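Local structure of acyl-CoA dehydrogenase (Bacillus anthracis, 3OWA) at residues 116-121 and 146-151; 124-129 and 137-142. The protein binds FAD and, as a member of the acyl-CoA dehydrogenase family, probably oxidises acyl-CoA thioesters to enoyl-CoA with the flavin as electron acceptor. All coordinates share one frame; numbering follows the deposited sequence.

Interaction 1 (116-121 and 146-151). With FAD (flavin-adenine dinucleotide), chain E.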
ATOM      1  N   GLY A 116       2.095  21.335  12.230  1.00 28.09           N
ATOM      2  CA  GLY A 116       0.692  20.963  12.538  1.00 26.15           C
ATOM      3  C   GLY A 116       0.455  20.655  13.998  1.00 27.41           C
ATOM      4  O   GLY A 116      -0.610  20.982  14.529  1.00 26.88           O
ATOM      5  N   ALA A 117       1.400  19.945  14.644  1.00 26.73           N
ATOM      6  CA  ALA A 117       1.286  19.651  16.073  1.00 27.60           C
ATOM      7  C   ALA A 117       1.401  20.960  16.881  1.00 28.49           C
ATOM      8  O   ALA A 117       0.761  21.114  17.923  1.00 30.10           O
ATOM      9  CB  ALA A 117       2.359  18.679  16.525  1.00 26.55           C
ATOM     10  N   HIS A 118       2.223  21.893  16.422  1.00 27.00           N
ATOM     11  CA  HIS A 118       2.265  23.139  17.133  1.00 28.44           C
ATOM     12  C   HIS A 118       0.971  23.959  16.995  1.00 29.35           C
ATOM     13  O   HIS A 118       0.438  24.397  18.000  1.00 29.78           O
ATOM     14  CB  HIS A 118       3.476  24.004  16.757  1.00 28.34           C
ATOM     15  CG  HIS A 118       3.405  25.387  17.340  1.00 30.78           C
ATOM     16  ND1 HIS A 118       3.730  25.656  18.655  1.00 27.55           N
ATOM     17  CD2 HIS A 118       2.980  26.564  16.806  1.00 31.26           C
ATOM     18  CE1 HIS A 118       3.555  26.949  18.893  1.00 31.62           C
ATOM     19  NE2 HIS A 118       3.104  27.524  17.786  1.00 30.64           N
ATOM     20  N   VAL A 119       0.490  24.194  15.770  1.00 28.79           N
ATOM     21  CA  VAL A 119      -0.655  25.066  15.569  1.00 31.17           C
ATOM     22  C   VAL A 119      -2.000  24.352  15.816  1.00 32.32           C
ATOM     23  O   VAL A 119      -3.011  25.018  16.024  1.00 33.32           O
ATOM     24  CB  VAL A 119      -0.692  25.710  14.146  1.00 30.06           C
ATOM     25  CG1 VAL A 119       0.592  26.525  13.884  1.00 32.55           C
ATOM     26  CG2 VAL A 119      -0.958  24.642  13.044  1.00 31.86           C
ATOM     27  N   GLY A 120      -2.007  23.029  15.841  1.00 31.48           N
ATOM     28  CA  GLY A 120      -3.277  22.311  15.898  1.00 32.15           C
ATOM     29  C   GLY A 120      -3.428  21.730  17.291  1.00 32.91           C
ATOM     30  O   GLY A 120      -3.785  22.436  18.230  1.00 33.29           O
ATOM     31  N   ILE A 121      -3.123  20.456  17.440  1.00 32.00           N
ATOM     32  CA  ILE A 121      -3.414  19.761  18.685  1.00 33.09           C
ATOM     33  C   ILE A 121      -2.681  20.416  19.883  1.00 32.64           C
ATOM     34  O   ILE A 121      -3.170  20.356  20.996  1.00 33.21           O
ATOM     35  CB  ILE A 121      -3.091  18.267  18.567  1.00 33.32           C
ATOM     36  CG1 ILE A 121      -1.615  18.047  18.152  1.00 34.44           C
ATOM     37  CG2 ILE A 121      -4.044  17.624  17.576  1.00 36.16           C
ATOM     38  CD1 ILE A 121      -1.189  16.551  18.073  1.00 38.36           C
ATOM     39  N   GLU A 146       7.507  31.886  19.751  1.00 42.11           N
ATOM     40  CA  GLU A 146       8.391  32.173  20.908  1.00 42.48           C
ATOM     41  C   GLU A 146       8.356  31.022  21.922  1.00 39.43           C
ATOM     42  O   GLU A 146       9.365  30.684  22.508  1.00 39.81           O
ATOM     43  CB  GLU A 146       7.979  33.474  21.577  1.00 43.79           C
ATOM     44  CG  GLU A 146       9.101  34.159  22.330  1.00 52.09           C
ATOM     45  CD  GLU A 146       8.846  35.660  22.465  1.00 61.81           C
ATOM     46  OE1 GLU A 146       8.406  36.292  21.459  1.00 65.53           O
ATOM     47  OE2 GLU A 146       9.084  36.192  23.577  1.00 65.82           O
ATOM     48  N   LYS A 147       7.167  30.479  22.147  0.61 38.22           N
ATOM     49  CA  LYS A 147       7.015  29.177  22.766  0.61 36.28           C
ATOM     50  C   LYS A 147       6.531  28.236  21.667  0.61 35.02           C
ATOM     51  O   LYS A 147       5.923  28.700  20.688  0.61 34.78           O
ATOM     52  CB  LYS A 147       6.000  29.226  23.903  0.61 36.09           C
ATOM     53  CG  LYS A 147       6.580  29.792  25.206  0.61 38.42           C
ATOM     54  CD  LYS A 147       5.614  29.627  26.364  0.61 39.98           C
ATOM     55  CE  LYS A 147       6.232  30.177  27.647  0.61 42.43           C
ATOM     56  NZ  LYS A 147       5.867  29.310  28.774  0.61 43.81           N
ATOM     57  N   LEU A 148       6.825  26.941  21.826  1.00 33.19           N
ATOM     58  CA  LEU A 148       6.337  25.895  20.931  1.00 31.70           C
ATOM     59  C   LEU A 148       5.540  24.883  21.730  1.00 29.17           C
ATOM     60  O   LEU A 148       5.860  24.585  22.877  1.00 28.90           O
ATOM     61  CB  LEU A 148       7.525  25.221  20.226  1.00 30.89           C
ATOM     62  CG  LEU A 148       8.239  26.237  19.301  1.00 34.54           C
ATOM     63  CD1 LEU A 148       9.570  25.648  18.804  1.00 36.95           C
ATOM     64  CD2 LEU A 148       7.315  26.728  18.142  1.00 32.62           C
ATOM     65  N   ALA A 149       4.507  24.350  21.113  1.00 27.74           N
ATOM     66  CA  ALA A 149       3.577  23.438  21.820  1.00 27.13           C
ATOM     67  C   ALA A 149       3.614  21.962  21.338  1.00 25.90           C
ATOM     68  O   ALA A 149       4.014  21.647  20.189  1.00 24.60           O
ATOM     69  CB  ALA A 149       2.148  23.999  21.693  1.00 27.15           C
ATOM     70  N   ALA A 150       3.129  21.075  22.206  1.00 26.69           N
ATOM     71  CA  ALA A 150       2.979  19.661  21.901  1.00 24.34           C
ATOM     72  C   ALA A 150       1.723  19.196  22.632  1.00 26.10           C
ATOM     73  O   ALA A 150       1.242  19.840  23.580  1.00 24.57           O
ATOM     74  CB  ALA A 150       4.189  18.884  22.403  1.00 24.49           C
ATOM     75  N   TYR A 151       1.217  18.040  22.219  1.00 26.30           N
ATOM     76  CA  TYR A 151      -0.017  17.482  22.763  1.00 25.94           C
ATOM     77  C   TYR A 151       0.279  16.070  23.265  1.00 24.97           C
ATOM     78  O   TYR A 151       0.774  15.231  22.504  1.00 25.24           O
ATOM     79  CB  TYR A 151      -0.999  17.401  21.612  1.00 25.63           C
ATOM     80  CG  TYR A 151      -2.410  16.987  21.949  1.00 28.45           C
ATOM     81  CD1 TYR A 151      -3.271  17.859  22.624  1.00 28.48           C
ATOM     82  CD2 TYR A 151      -2.914  15.742  21.539  1.00 25.63           C
ATOM     83  CE1 TYR A 151      -4.614  17.500  22.874  1.00 27.02           C
ATOM     84  CE2 TYR A 151      -4.258  15.376  21.805  1.00 28.31           C
ATOM     85  CZ  TYR A 151      -5.088  16.270  22.479  1.00 28.22           C
ATOM     86  OH  TYR A 151      -6.404  15.921  22.736  1.00 32.57           O
TER
HETATM   87  PA  FAD E 601      -3.604   0.486  19.123  1.00 34.51           P
HETATM   88  O1A FAD E 601      -2.910  -0.507  20.020  1.00 36.51           O
HETATM   89  O2A FAD E 601      -4.606   1.370  19.774  1.00 37.89           O
HETATM   90  O5B FAD E 601      -4.257  -0.240  17.882  1.00 33.49           O
HETATM   91  C5B FAD E 601      -3.701  -1.373  17.262  1.00 31.42           C
HETATM   92  C4B FAD E 601      -4.638  -1.918  16.194  1.00 34.34           C
HETATM   93  O4B FAD E 601      -5.876  -2.355  16.777  1.00 33.92           O
HETATM   94  C3B FAD E 601      -4.970  -0.847  15.161  1.00 35.30           C
HETATM   95  O3B FAD E 601      -5.152  -1.410  13.862  1.00 34.94           O
HETATM   96  C2B FAD E 601      -6.319  -0.376  15.641  1.00 35.75           C
HETATM   97  O2B FAD E 601      -7.090   0.171  14.615  1.00 35.83           O
HETATM   98  C1B FAD E 601      -6.929  -1.659  16.146  1.00 35.08           C
HETATM   99  N9A FAD E 601      -7.998  -1.384  17.110  1.00 38.37           N
HETATM  100  C8A FAD E 601      -7.899  -0.710  18.300  1.00 42.06           C
HETATM  101  N7A FAD E 601      -9.105  -0.672  18.895  1.00 39.69           N
HETATM  102  C5A FAD E 601      -9.976  -1.338  18.116  1.00 41.21           C
HETATM  103  C6A FAD E 601     -11.357  -1.627  18.247  1.00 40.07           C
HETATM  104  N6A FAD E 601     -12.037  -1.301  19.353  1.00 39.25           N
HETATM  105  N1A FAD E 601     -11.969  -2.336  17.243  1.00 37.51           N
HETATM  106  C2A FAD E 601     -11.255  -2.768  16.136  1.00 39.04           C
HETATM  107  N3A FAD E 601      -9.891  -2.515  16.022  1.00 36.32           N
HETATM  108  C4A FAD E 601      -9.271  -1.798  16.986  1.00 37.97           C
HETATM  109  N1  FAD E 601      -0.304  10.861  20.348  1.00 32.81           N
HETATM  110  C2  FAD E 601      -0.436  12.074  20.987  1.00 34.66           C
HETATM  111  O2  FAD E 601      -1.289  12.228  21.833  1.00 37.59           O
HETATM  112  N3  FAD E 601       0.382  13.147  20.697  1.00 32.78           N
HETATM  113  C4  FAD E 601       1.375  13.042  19.776  1.00 33.01           C
HETATM  114  O4  FAD E 601       2.069  14.046  19.546  1.00 32.95           O
HETATM  115  C4X FAD E 601       1.520  11.821  19.110  1.00 34.88           C
HETATM  116  N5  FAD E 601       2.544  11.676  18.194  1.00 36.99           N
HETATM  117  C5X FAD E 601       2.747  10.454  17.569  1.00 34.82           C
HETATM  118  C6  FAD E 601       3.795  10.344  16.648  1.00 29.88           C
HETATM  119  C7  FAD E 601       4.031   9.119  16.035  1.00 30.34           C
HETATM  120  C7M FAD E 601       5.174   8.990  15.051  1.00 28.99           C
HETATM  121  C8  FAD E 601       3.197   8.026  16.363  1.00 30.94           C
HETATM  122  C8M FAD E 601       3.348   6.670  15.754  1.00 33.90           C
HETATM  123  C9  FAD E 601       2.127   8.160  17.241  1.00 30.86           C
HETATM  124  C9A FAD E 601       1.891   9.364  17.860  1.00 31.08           C
HETATM  125  N10 FAD E 601       0.827   9.505  18.736  1.00 32.87           N
HETATM  126  C10 FAD E 601       0.675  10.717  19.398  1.00 33.47           C
HETATM  127  C1' FAD E 601      -0.045   8.318  19.122  1.00 35.46           C
HETATM  128  C2' FAD E 601      -0.885   7.752  17.972  1.00 43.44           C
HETATM  129  O2' FAD E 601      -1.741   8.654  17.309  1.00 46.29           O
HETATM  130  C3' FAD E 601      -1.397   6.193  18.292  1.00 42.84           C
HETATM  131  O3' FAD E 601      -0.443   5.438  17.630  1.00 32.97           O
HETATM  132  C4' FAD E 601      -2.619   5.897  17.884  1.00 42.75           C
HETATM  133  O4' FAD E 601      -3.486   6.833  18.522  1.00 45.33           O
HETATM  134  C5' FAD E 601      -3.125   4.455  17.932  1.00 36.88           C
HETATM  135  O5' FAD E 601      -2.613   3.863  19.097  1.00 32.67           O
HETATM  136  P   FAD E 601      -1.695   2.576  19.106  1.00 33.68           P
HETATM  137  O1P FAD E 601      -0.512   2.901  18.222  1.00 32.36           O
HETATM  138  O2P FAD E 601      -1.342   2.227  20.524  1.00 33.61           O
HETATM  139  O3P FAD E 601      -2.505   1.418  18.367  1.00 34.49           O
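The imidazole of His118 is gripped at both nitrogens by main-chain groups. Across the contact the amide of Ala149 donates to ND1, with N and ND1 2.9 Å apart and an N-H...ND1 angle of 155°; the donor lies almost in the ring plane. NE2 meets the carbonyl oxygen of Leu142, on helix 132-144. Since ND1 accepts and Leu142 O can only accept, the proton most likely sits on NE2, which gives a neutral ring. With CG anti to the backbone N (chi1 171°), the ring reaches from helix 110-122 to the start of strand 149-152. Leu148 CD2 lies over one face in a CH-pi contact, 4.0 Å from the centroid of the His118 ring, and the Ala149 methyl packs near ND1.

Three residues on, Ile121 meets Tyr151. Ile121 CB lies over one face of the phenol ring, 4.0 Å from the centroid of the Tyr151 ring, while CG1 and CD1 both press on Tyr151 CB, each 3.6 Å away. The two side chains are roughly perpendicular. Ile121 O, 3.0 Å from Tyr151 CD1, is a buried carbonyl with no polar partner in the model. The phenol hydroxyl is hydrogen-bonded to Tyr199 OH on the adjoining strand 195-202.

Tyr151 O accepts a hydrogen bond from FAD N3 at 2.8 Å, with an N-H...O angle of 149°; the backbone of this strand thereby contacts the pyrimidine part of the flavin. Gln381 O of the second subunit, among others, also bonds the cofactor. The contact thus fastens the N-terminal helical domain to the first strand of the middle beta domain: a histidine bridge and aliphatic-aromatic packing hold one side of the cofactor-binding strand at two points.

Interaction 2 (124-129 and 137-142)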
ATOM      1  N   LEU A 124      -4.386  24.700  19.974  1.00 33.55           N
ATOM      2  CA  LEU A 124      -5.849  24.828  19.952  1.00 34.69           C
ATOM      3  C   LEU A 124      -6.553  24.434  21.257  1.00 34.08           C
ATOM      4  O   LEU A 124      -7.602  24.977  21.552  1.00 35.69           O
ATOM      5  CB  LEU A 124      -6.474  24.070  18.780  1.00 34.50           C
ATOM      6  CG  LEU A 124      -6.213  24.671  17.399  1.00 36.39           C
ATOM      7  CD1 LEU A 124      -6.880  23.833  16.318  1.00 34.80           C
ATOM      8  CD2 LEU A 124      -6.651  26.148  17.313  1.00 38.96           C
ATOM      9  N   PRO A 125      -6.002  23.502  22.041  1.00 33.36           N
ATOM     10  CA  PRO A 125      -6.703  23.291  23.330  1.00 33.54           C
ATOM     11  C   PRO A 125      -6.787  24.554  24.193  1.00 34.26           C
ATOM     12  O   PRO A 125      -7.757  24.734  24.912  1.00 34.74           O
ATOM     13  CB  PRO A 125      -5.867  22.224  24.019  1.00 32.99           C
ATOM     14  CG  PRO A 125      -5.281  21.438  22.831  1.00 30.43           C
ATOM     15  CD  PRO A 125      -5.007  22.446  21.768  1.00 32.38           C
ATOM     16  N   ILE A 126      -5.788  25.423  24.099  1.00 34.06           N
ATOM     17  CA  ILE A 126      -5.777  26.691  24.847  1.00 34.27           C
ATOM     18  C   ILE A 126      -6.672  27.705  24.138  1.00 35.14           C
ATOM     19  O   ILE A 126      -7.451  28.409  24.783  1.00 35.13           O
ATOM     20  CB  ILE A 126      -4.331  27.230  25.065  1.00 33.45           C
ATOM     21  CG1 ILE A 126      -3.520  26.216  25.902  1.00 33.53           C
ATOM     22  CG2 ILE A 126      -4.359  28.601  25.782  1.00 34.37           C
ATOM     23  CD1 ILE A 126      -2.015  26.559  26.057  1.00 34.64           C
ATOM     24  N   VAL A 127      -6.560  27.778  22.816  1.00 34.96           N
ATOM     25  CA  VAL A 127      -7.448  28.630  22.027  1.00 36.79           C
ATOM     26  C   VAL A 127      -8.934  28.334  22.305  1.00 37.97           C
ATOM     27  O   VAL A 127      -9.730  29.253  22.527  1.00 39.85           O
ATOM     28  CB  VAL A 127      -7.163  28.527  20.489  1.00 36.72           C
ATOM     29  CG1 VAL A 127      -8.197  29.363  19.685  1.00 37.13           C
ATOM     30  CG2 VAL A 127      -5.724  28.984  20.154  1.00 36.27           C
ATOM     31  N   LEU A 128      -9.303  27.067  22.302  1.00 37.52           N
ATOM     32  CA  LEU A 128     -10.698  26.676  22.375  1.00 38.15           C
ATOM     33  C   LEU A 128     -11.210  26.487  23.786  1.00 39.29           C
ATOM     34  O   LEU A 128     -12.393  26.725  24.034  1.00 40.24           O
ATOM     35  CB  LEU A 128     -10.949  25.404  21.563  1.00 36.56           C
ATOM     36  CG  LEU A 128     -10.599  25.533  20.075  1.00 38.43           C
ATOM     37  CD1 LEU A 128     -10.880  24.240  19.357  1.00 39.25           C
ATOM     38  CD2 LEU A 128     -11.362  26.656  19.405  1.00 40.30           C
ATOM     39  N   PHE A 129     -10.349  26.044  24.704  1.00 39.26           N
ATOM     40  CA  PHE A 129     -10.810  25.702  26.045  1.00 39.30           C
ATOM     41  C   PHE A 129     -10.077  26.396  27.163  1.00 39.51           C
ATOM     42  O   PHE A 129     -10.362  26.154  28.324  1.00 39.95           O
ATOM     43  CB  PHE A 129     -10.784  24.185  26.235  1.00 39.42           C
ATOM     44  CG  PHE A 129     -11.633  23.455  25.234  1.00 41.05           C
ATOM     45  CD1 PHE A 129     -13.031  23.478  25.349  1.00 43.26           C
ATOM     46  CD2 PHE A 129     -11.057  22.794  24.157  1.00 39.47           C
ATOM     47  CE1 PHE A 129     -13.832  22.830  24.427  1.00 43.20           C
ATOM     48  CE2 PHE A 129     -11.851  22.139  23.240  1.00 42.19           C
ATOM     49  CZ  PHE A 129     -13.250  22.161  23.364  1.00 42.61           C
ATOM     50  N   LYS A 137      -1.856  34.610  28.861  1.00 45.35           N
ATOM     51  CA  LYS A 137      -0.537  34.100  29.160  1.00 44.93           C
ATOM     52  C   LYS A 137       0.100  33.353  27.968  1.00 44.16           C
ATOM     53  O   LYS A 137       1.178  33.741  27.515  1.00 44.89           O
ATOM     54  CB  LYS A 137      -0.593  33.186  30.388  1.00 44.75           C
ATOM     55  CG  LYS A 137       0.754  32.679  30.912  1.00 46.80           C
ATOM     56  CD  LYS A 137       0.685  32.525  32.418  1.00 49.63           C
ATOM     57  CE  LYS A 137       1.125  31.173  32.942  1.00 51.36           C
ATOM     58  NZ  LYS A 137       2.576  30.994  33.239  1.00 49.15           N
ATOM     59  N   TYR A 138      -0.539  32.287  27.475  1.00 42.19           N
ATOM     60  CA  TYR A 138       0.169  31.354  26.579  1.00 40.47           C
ATOM     61  C   TYR A 138       0.110  31.727  25.109  1.00 39.97           C
ATOM     62  O   TYR A 138       1.113  31.623  24.421  1.00 40.38           O
ATOM     63  CB  TYR A 138      -0.227  29.883  26.817  1.00 39.27           C
ATOM     64  CG  TYR A 138       0.266  29.360  28.156  1.00 37.47           C
ATOM     65  CD1 TYR A 138      -0.584  29.314  29.270  1.00 37.72           C
ATOM     66  CD2 TYR A 138       1.592  28.940  28.326  1.00 37.99           C
ATOM     67  CE1 TYR A 138      -0.134  28.851  30.527  1.00 36.48           C
ATOM     68  CE2 TYR A 138       2.061  28.476  29.577  1.00 35.86           C
ATOM     69  CZ  TYR A 138       1.187  28.437  30.665  1.00 36.34           C
ATOM     70  OH  TYR A 138       1.606  27.989  31.892  1.00 39.73           O
ATOM     71  N   LEU A 139      -1.031  32.213  24.647  1.00 39.79           N
ATOM     72  CA  LEU A 139      -1.253  32.402  23.203  1.00 40.58           C
ATOM     73  C   LEU A 139      -0.321  33.387  22.472  1.00 42.30           C
ATOM     74  O   LEU A 139       0.141  33.054  21.373  1.00 41.29           O
ATOM     75  CB  LEU A 139      -2.710  32.683  22.882  1.00 40.24           C
ATOM     76  CG  LEU A 139      -3.654  31.549  23.266  1.00 38.99           C
ATOM     77  CD1 LEU A 139      -5.043  31.944  22.858  1.00 39.54           C
ATOM     78  CD2 LEU A 139      -3.259  30.240  22.575  1.00 38.50           C
ATOM     79  N   PRO A 140      -0.041  34.585  23.072  1.00 43.20           N
ATOM     80  CA  PRO A 140       0.833  35.541  22.384  1.00 43.63           C
ATOM     81  C   PRO A 140       2.174  34.920  22.034  1.00 42.66           C
ATOM     82  O   PRO A 140       2.746  35.227  21.012  1.00 43.26           O
ATOM     83  CB  PRO A 140       1.018  36.679  23.412  1.00 45.04           C
ATOM     84  CG  PRO A 140      -0.254  36.650  24.233  1.00 45.16           C
ATOM     85  CD  PRO A 140      -0.668  35.180  24.273  1.00 44.29           C
ATOM     86  N   LEU A 141       2.647  34.024  22.876  1.00 41.62           N
ATOM     87  CA  LEU A 141       3.932  33.399  22.703  1.00 40.23           C
ATOM     88  C   LEU A 141       3.861  32.222  21.706  1.00 38.40           C
ATOM     89  O   LEU A 141       4.754  32.050  20.872  1.00 37.66           O
ATOM     90  CB  LEU A 141       4.396  32.908  24.060  1.00 41.00           C
ATOM     91  CG  LEU A 141       4.531  33.984  25.149  1.00 44.99           C
ATOM     92  CD1 LEU A 141       4.360  33.307  26.513  1.00 45.75           C
ATOM     93  CD2 LEU A 141       5.921  34.706  25.019  1.00 44.71           C
ATOM     94  N   LEU A 142       2.794  31.436  21.799  1.00 36.91           N
ATOM     95  CA  LEU A 142       2.580  30.322  20.890  1.00 37.09           C
ATOM     96  C   LEU A 142       2.330  30.841  19.471  1.00 37.75           C
ATOM     97  O   LEU A 142       2.814  30.263  18.491  1.00 36.85           O
ATOM     98  CB  LEU A 142       1.433  29.448  21.380  1.00 35.97           C
ATOM     99  CG  LEU A 142       1.677  28.668  22.696  1.00 36.98           C
ATOM    100  CD1 LEU A 142       0.387  27.999  23.143  1.00 37.09           C
ATOM    101  CD2 LEU A 142       2.749  27.592  22.557  1.00 32.15           C
TER
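Ile126 and Val127 of helix 124-129 meet Tyr138, Leu139 and Leu142 of helix 132-144 through apolar side chains alone; no hydrogen bond joins the two segments. Ile126 carries most of the contact, and Leu139 is the side chain that both Ile126 and Val127 touch. The Leu139 CD2 methyl sits between two branched neighbours, 3.7 Å from Val127 CG2 and 3.8 Å from Ile126 CG2. Ile126 and Leu139 lie alongside, pointing opposite ways, while Val127 stands roughly perpendicular to Leu139.

Ile126 divides its work between its two branches. CG2, anti to the backbone N, faces Leu139, while CG1 is turned beside the backbone N (chi1 -62°) and carries CD1 to Tyr138 and Leu142. This methyl lies 4.0 Å from Leu142 CD1, so Ile126 touches side chains on successive turns of the partner helix.

The aromatic residue takes part chiefly by its base: Ile126 CD1 comes within 3.9 Å of Tyr138 CB and lies oblique to the ring. From there the phenol extends beyond helix 124-129, and its hydroxyl is hydrogen-bonded to Glu213 and Asn249.

The segment axes are 9.9 Å apart at closest approach and run at 134°, an oblique, broadly antiparallel pairing within the N-terminal helical domain. Val127 and Leu139 also meet loop residues Val84 and Tyr88, respectively. Both helices pack on strands 195-202 and 206-213, Ile126 touching Ile197 and Ile211 and Tyr138 resting on Val195 and Ile211, while helix 124-129 also leans on helix 257-293, where Leu124 and Leu128 meet Ile267.

Both contacts are buried, and interaction 2 is nested within the loop of chain closed by interaction 1; their centres are about 10 Å apart. Helices 110-122 and 124-129 are consecutive, as are helix 132-144 and strand 149-152, so the four elements follow in chain order, two by two. The second bond of His118 ends on interaction 2, and the amide of Lys147 is probably bonded to Leu141 O, a further tie between the two. Interaction 1, which joins a helix to a strand edging the flavin site, mixes polar and aromatic chemistry. Interaction 2 pairs two helices farther from the cofactor and is purely apolar across its interface.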